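Local structure of glycerol dehydrogenase (Schizosaccharomyces pombe, 1TA9) at residues 233-236 against 237-241; 335-338 against 339-343. The protein catalyses the NAD(+)-dependent oxidation of glycerol to dihydroxyacetone, probably with zinc as cofactor, and takes part in glycerol assimilation. All blocks are in the same frame, centred on the assembly; numbering follows the deposited sequence.

Contact 1 (233-236 against 237-241); sequences ALST and WVETE. With K (potassium ion), chain J.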
loop_
_atom_site.group_PDB
_atom_site.type_symbol
_atom_site.label_atom_id
_atom_site.label_comp_id
_atom_site.label_asym_id
_atom_site.label_seq_id
_atom_site.Cartn_x
_atom_site.Cartn_y
_atom_site.Cartn_z
ATOM N N ALA B 233 -1.416 -31.745 6.946
ATOM C CA ALA B 233 -1.767 -30.825 5.866
ATOM C C ALA B 233 -0.851 -29.593 5.828
ATOM O O ALA B 233 -0.544 -29.069 4.753
ATOM C CB ALA B 233 -3.230 -30.399 6.002
ATOM N N LEU B 234 -0.412 -29.136 6.995
ATOM C CA LEU B 234 0.476 -27.977 7.062
ATOM C C LEU B 234 1.821 -28.184 6.364
ATOM O O LEU B 234 2.416 -27.228 5.869
ATOM C CB LEU B 234 0.731 -27.580 8.520
ATOM C CG LEU B 234 -0.348 -26.728 9.190
ATOM C CD1 LEU B 234 -0.043 -26.597 10.678
ATOM C CD2 LEU B 234 -0.403 -25.360 8.523
ATOM N N SER B 235 2.310 -29.416 6.319
ATOM C CA SER B 235 3.597 -29.659 5.679
ATOM C C SER B 235 3.515 -29.709 4.153
ATOM O O SER B 235 4.520 -29.521 3.468
ATOM C CB SER B 235 4.215 -30.960 6.192
ATOM O OG SER B 235 3.530 -32.089 5.692
ATOM N N THR B 236 2.318 -29.943 3.626
ATOM C CA THR B 236 2.131 -30.040 2.184
ATOM C C THR B 236 2.690 -28.865 1.386
ATOM O O THR B 236 3.512 -29.061 0.491
ATOM C CB THR B 236 0.643 -30.206 1.820
ATOM O OG1 THR B 236 0.136 -31.398 2.428
ATOM C CG2 THR B 236 0.471 -30.306 0.310
ATOM N N TRP B 237 2.245 -27.651 1.696
ATOM C CA TRP B 237 2.724 -26.488 0.967
ATOM C C TRP B 237 4.230 -26.317 1.145
ATOM O O TRP B 237 4.946 -26.049 0.181
ATOM C CB TRP B 237 2.004 -25.218 1.435
ATOM C CG TRP B 237 2.438 -23.983 0.701
ATOM C CD1 TRP B 237 2.067 -23.599 -0.559
ATOM C CD2 TRP B 237 3.344 -22.983 1.175
ATOM N NE1 TRP B 237 2.690 -22.419 -0.896
ATOM C CE2 TRP B 237 3.479 -22.018 0.151
ATOM C CE3 TRP B 237 4.059 -22.808 2.369
ATOM C CZ2 TRP B 237 4.300 -20.892 0.286
ATOM C CZ3 TRP B 237 4.878 -21.684 2.501
ATOM C CH2 TRP B 237 4.989 -20.743 1.463
ATOM N N VAL B 238 4.713 -26.479 2.373
ATOM C CA VAL B 238 6.138 -26.325 2.636
ATOM C C VAL B 238 6.980 -27.310 1.834
ATOM O O VAL B 238 7.924 -26.915 1.150
ATOM C CB VAL B 238 6.471 -26.514 4.134
ATOM C CG1 VAL B 238 7.987 -26.558 4.322
ATOM C CG2 VAL B 238 5.868 -25.369 4.953
ATOM N N GLU B 239 6.638 -28.593 1.906
ATOM C CA GLU B 239 7.415 -29.600 1.194
ATOM C C GLU B 239 7.284 -29.498 -0.319
ATOM O O GLU B 239 8.291 -29.506 -1.029
ATOM C CB GLU B 239 7.039 -31.008 1.675
ATOM C CG GLU B 239 7.341 -31.230 3.153
ATOM C CD GLU B 239 7.154 -32.671 3.594
ATOM O OE1 GLU B 239 8.095 -33.481 3.429
ATOM O OE2 GLU B 239 6.060 -32.994 4.101
ATOM N N THR B 240 6.057 -29.385 -0.817
ATOM C CA THR B 240 5.855 -29.278 -2.258
ATOM C C THR B 240 6.549 -28.055 -2.852
ATOM O O THR B 240 7.147 -28.140 -3.927
ATOM C CB THR B 240 4.354 -29.279 -2.609
ATOM O OG1 THR B 240 3.880 -30.631 -2.589
ATOM C CG2 THR B 240 4.104 -28.678 -3.997
ATOM N N GLU B 241 6.489 -26.917 -2.167
ATOM C CA GLU B 241 7.172 -25.730 -2.685
ATOM C C GLU B 241 8.675 -26.014 -2.772
ATOM O O GLU B 241 9.341 -25.584 -3.707
ATOM C CB GLU B 241 6.920 -24.518 -1.783
ATOM C CG GLU B 241 5.572 -23.849 -2.010
ATOM C CD GLU B 241 5.482 -23.182 -3.374
ATOM O OE1 GLU B 241 4.583 -23.536 -4.156
ATOM O OE2 GLU B 241 6.313 -22.297 -3.665
HETATM K K K J . 1.458 -33.703 3.912
HETATM O O HOH W 1 -0.039 -26.789 3.413
HETATM O O HOH W 2 3.533 -33.016 2.541
#

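Contact 2 (335-338 against 339-343); sequences EKVA and YGTLV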
loop_
_atom_site.group_PDB
_atom_site.type_symbol
_atom_site.label_atom_id
_atom_site.label_comp_id
_atom_site.label_asym_id
_atom_site.label_seq_id
_atom_site.Cartn_x
_atom_site.Cartn_y
_atom_site.Cartn_z
ATOM N N GLU B 335 1.180 -35.151 14.287
ATOM C CA GLU B 335 1.830 -34.490 15.410
ATOM C C GLU B 335 3.333 -34.487 15.169
ATOM O O GLU B 335 4.019 -33.511 15.462
ATOM C CB GLU B 335 1.462 -35.210 16.715
ATOM C CG GLU B 335 -0.058 -35.340 16.859
ATOM C CD GLU B 335 -0.511 -36.106 18.090
ATOM O OE1 GLU B 335 0.215 -37.019 18.532
ATOM O OE2 GLU B 335 -1.614 -35.805 18.594
ATOM N N LYS B 336 3.840 -35.580 14.612
ATOM C CA LYS B 336 5.260 -35.678 14.312
ATOM C C LYS B 336 5.598 -34.843 13.076
ATOM O O LYS B 336 6.615 -34.153 13.046
ATOM C CB LYS B 336 5.654 -37.144 14.087
ATOM C CG LYS B 336 5.647 -37.983 15.367
ATOM C CD LYS B 336 5.974 -39.453 15.100
ATOM C CE LYS B 336 4.870 -40.143 14.310
ATOM N NZ LYS B 336 5.137 -41.602 14.126
ATOM N N VAL B 337 4.738 -34.896 12.062
ATOM C CA VAL B 337 4.974 -34.142 10.831
ATOM C C VAL B 337 5.027 -32.637 11.077
ATOM O O VAL B 337 5.827 -31.927 10.464
ATOM C CB VAL B 337 3.886 -34.437 9.769
ATOM C CG1 VAL B 337 3.990 -33.430 8.620
ATOM C CG2 VAL B 337 4.064 -35.845 9.223
ATOM N N ALA B 338 4.168 -32.150 11.964
ATOM C CA ALA B 338 4.147 -30.727 12.276
ATOM C C ALA B 338 5.510 -30.311 12.829
ATOM O O ALA B 338 6.081 -29.309 12.393
ATOM C CB ALA B 338 3.047 -30.427 13.282
ATOM N N TYR B 339 6.035 -31.073 13.786
ATOM C CA TYR B 339 7.340 -30.741 14.348
ATOM C C TYR B 339 8.382 -30.819 13.232
ATOM O O TYR B 339 9.252 -29.957 13.122
ATOM C CB TYR B 339 7.721 -31.710 15.474
ATOM C CG TYR B 339 8.898 -31.226 16.299
ATOM C CD1 TYR B 339 8.702 -30.426 17.425
ATOM C CD2 TYR B 339 10.211 -31.522 15.923
ATOM C CE1 TYR B 339 9.785 -29.931 18.162
ATOM C CE2 TYR B 339 11.301 -31.026 16.649
ATOM C CZ TYR B 339 11.080 -30.234 17.765
ATOM O OH TYR B 339 12.153 -29.737 18.474
ATOM N N GLY B 340 8.278 -31.856 12.404
ATOM C CA GLY B 340 9.206 -32.031 11.300
ATOM C C GLY B 340 9.166 -30.878 10.312
ATOM O O GLY B 340 10.176 -30.556 9.683
ATOM N N THR B 341 7.999 -30.258 10.171
ATOM C CA THR B 341 7.847 -29.130 9.264
ATOM C C THR B 341 8.614 -27.933 9.829
ATOM O O THR B 341 9.247 -27.188 9.083
ATOM C CB THR B 341 6.354 -28.776 9.067
ATOM O OG1 THR B 341 5.676 -29.907 8.501
ATOM C CG2 THR B 341 6.195 -27.583 8.121
ATOM N N LEU B 342 8.572 -27.757 11.148
ATOM C CA LEU B 342 9.305 -26.658 11.765
ATOM C C LEU B 342 10.797 -26.908 11.587
ATOM O O LEU B 342 11.578 -25.972 11.406
ATOM C CB LEU B 342 8.972 -26.540 13.254
ATOM C CG LEU B 342 7.567 -26.034 13.609
ATOM C CD1 LEU B 342 7.447 -25.894 15.126
ATOM C CD2 LEU B 342 7.308 -24.691 12.936
ATOM N N VAL B 343 11.197 -28.174 11.641
ATOM C CA VAL B 343 12.602 -28.505 11.457
ATOM C C VAL B 343 12.998 -28.142 10.025
ATOM O O VAL B 343 14.085 -27.608 9.796
ATOM C CB VAL B 343 12.880 -30.010 11.699
ATOM C CG1 VAL B 343 14.361 -30.307 11.466
ATOM C CG2 VAL B 343 12.495 -30.392 13.136
#

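Contact 1 (233-236 against 237-241)
The carboxylate of Glu239 turns its OE2 to Ser235 one helical turn earlier, 3.1 Å from OG, close enough for a hydrogen bond, though the hydroxyl's single proton may go elsewhere. The same oxygen accepts a hydrogen bond from a water at 3.0 Å and is hydrogen-bonded to ND1 of His315, while OE1 is held by the backbone N of Ala312. On the other flat group, the Trp237 ring, CG of Glu241 lies over one face, 3.4 Å above the plane and displaced toward the rim; Lys268 adds a cation-pi contact, and Glu241 itself reaches Arg261 in a salt bridge.

The hydroxyl of Ser235 sits between its own backbone N and carbonyl carbon (chi1 72°), which carries it to the potassium ion, 3.2 Å from OG. Thr236 OG1 approaches the same ion at 3.0 Å and is also hydrogen-bonded to Ser302. The water that donates to Glu239 OE2 also binds the potassium at 2.6 Å, bridging carboxylate and ion. Replacing Glu239 with an alanine would probably leave His315 ND1, Ala312 N and this water without their carboxylate partner, with the imidazole fixed mainly by the zinc.

Along the backbone, Glu239 N donates to Ser235 O at 2.8 Å; two residues earlier, by contrast, the direct bond is missing: Trp237 N stands 4.4 Å from Ala233 O, and a water bridges the two. Asp182 and Asp232 join Ser235 and Thr236 around the potassium, and Asp232, His315 and His333 bind the zinc. The helix thus gives the potassium two direct hydroxyl ligands and puts Glu239 in the second shell of the zinc, probably helping to orient His315, at the active site of this iron-containing alcohol dehydrogenase family member.

Contact 2 (335-338 against 339-343)
Thr341 folds back on Val337 one helical turn before it. Its CB rests 3.4 Å from the carbonyl oxygen of Ala338. From there the two branches part: with OG1 anti to the carbonyl carbon and beside its own backbone N (chi1 -61°), the hydroxyl turns back along the helix and donates to Val337 O at 2.8 Å, while CG2 points to Val238 of helix 223-245. CG1 of Val337 comes within 3.9 Å of OG1, so the hydroxyl lies beside a methyl group as well as its acceptor.

Val337 O is gripped twice. Thr341 N reaches it at 2.8 Å with a bent N-H (135°), and the hydroxyl comes from the opposite face of the carbonyl, 40° out of its plane. The hydroxyl of this buried threonine thus spends its proton on a backbone carbonyl of its own helix. Thr341 N also makes a weak bond to Ala338 O, which accepts Leu342 N at 3.2 Å. Before this turn, Gly340 N donates to Lys336 O.

Around the helix, Val337 and Thr341 face helix 223-245, with Val337 also against His315 of helix 313-322. The ring of Tyr339 extends to helix 407-428, where its OH bonds Ile414 O and its side chain packs on Val417, which Leu342 and Val343 touch too.

In the fold
The two contacts come in series along the chain, contact 1 on helix 223-245 and contact 2 on helix 333-347, yet their centres lie only 11 Å apart. Both helices belong to the helical part of the chain that follows the six-stranded parallel sheet, the sheet-and-helix half carrying residues expected to bind NAD(+). They pack directly, chiefly through Ser235 against Val337 and Thr341. The zinc is bound by residues from helices 223-245, 313-322 and 333-347, namely Asp232, His315 and His333, so the packing of contact 1 against contact 2 joins two of the helices that supply the metal ligands.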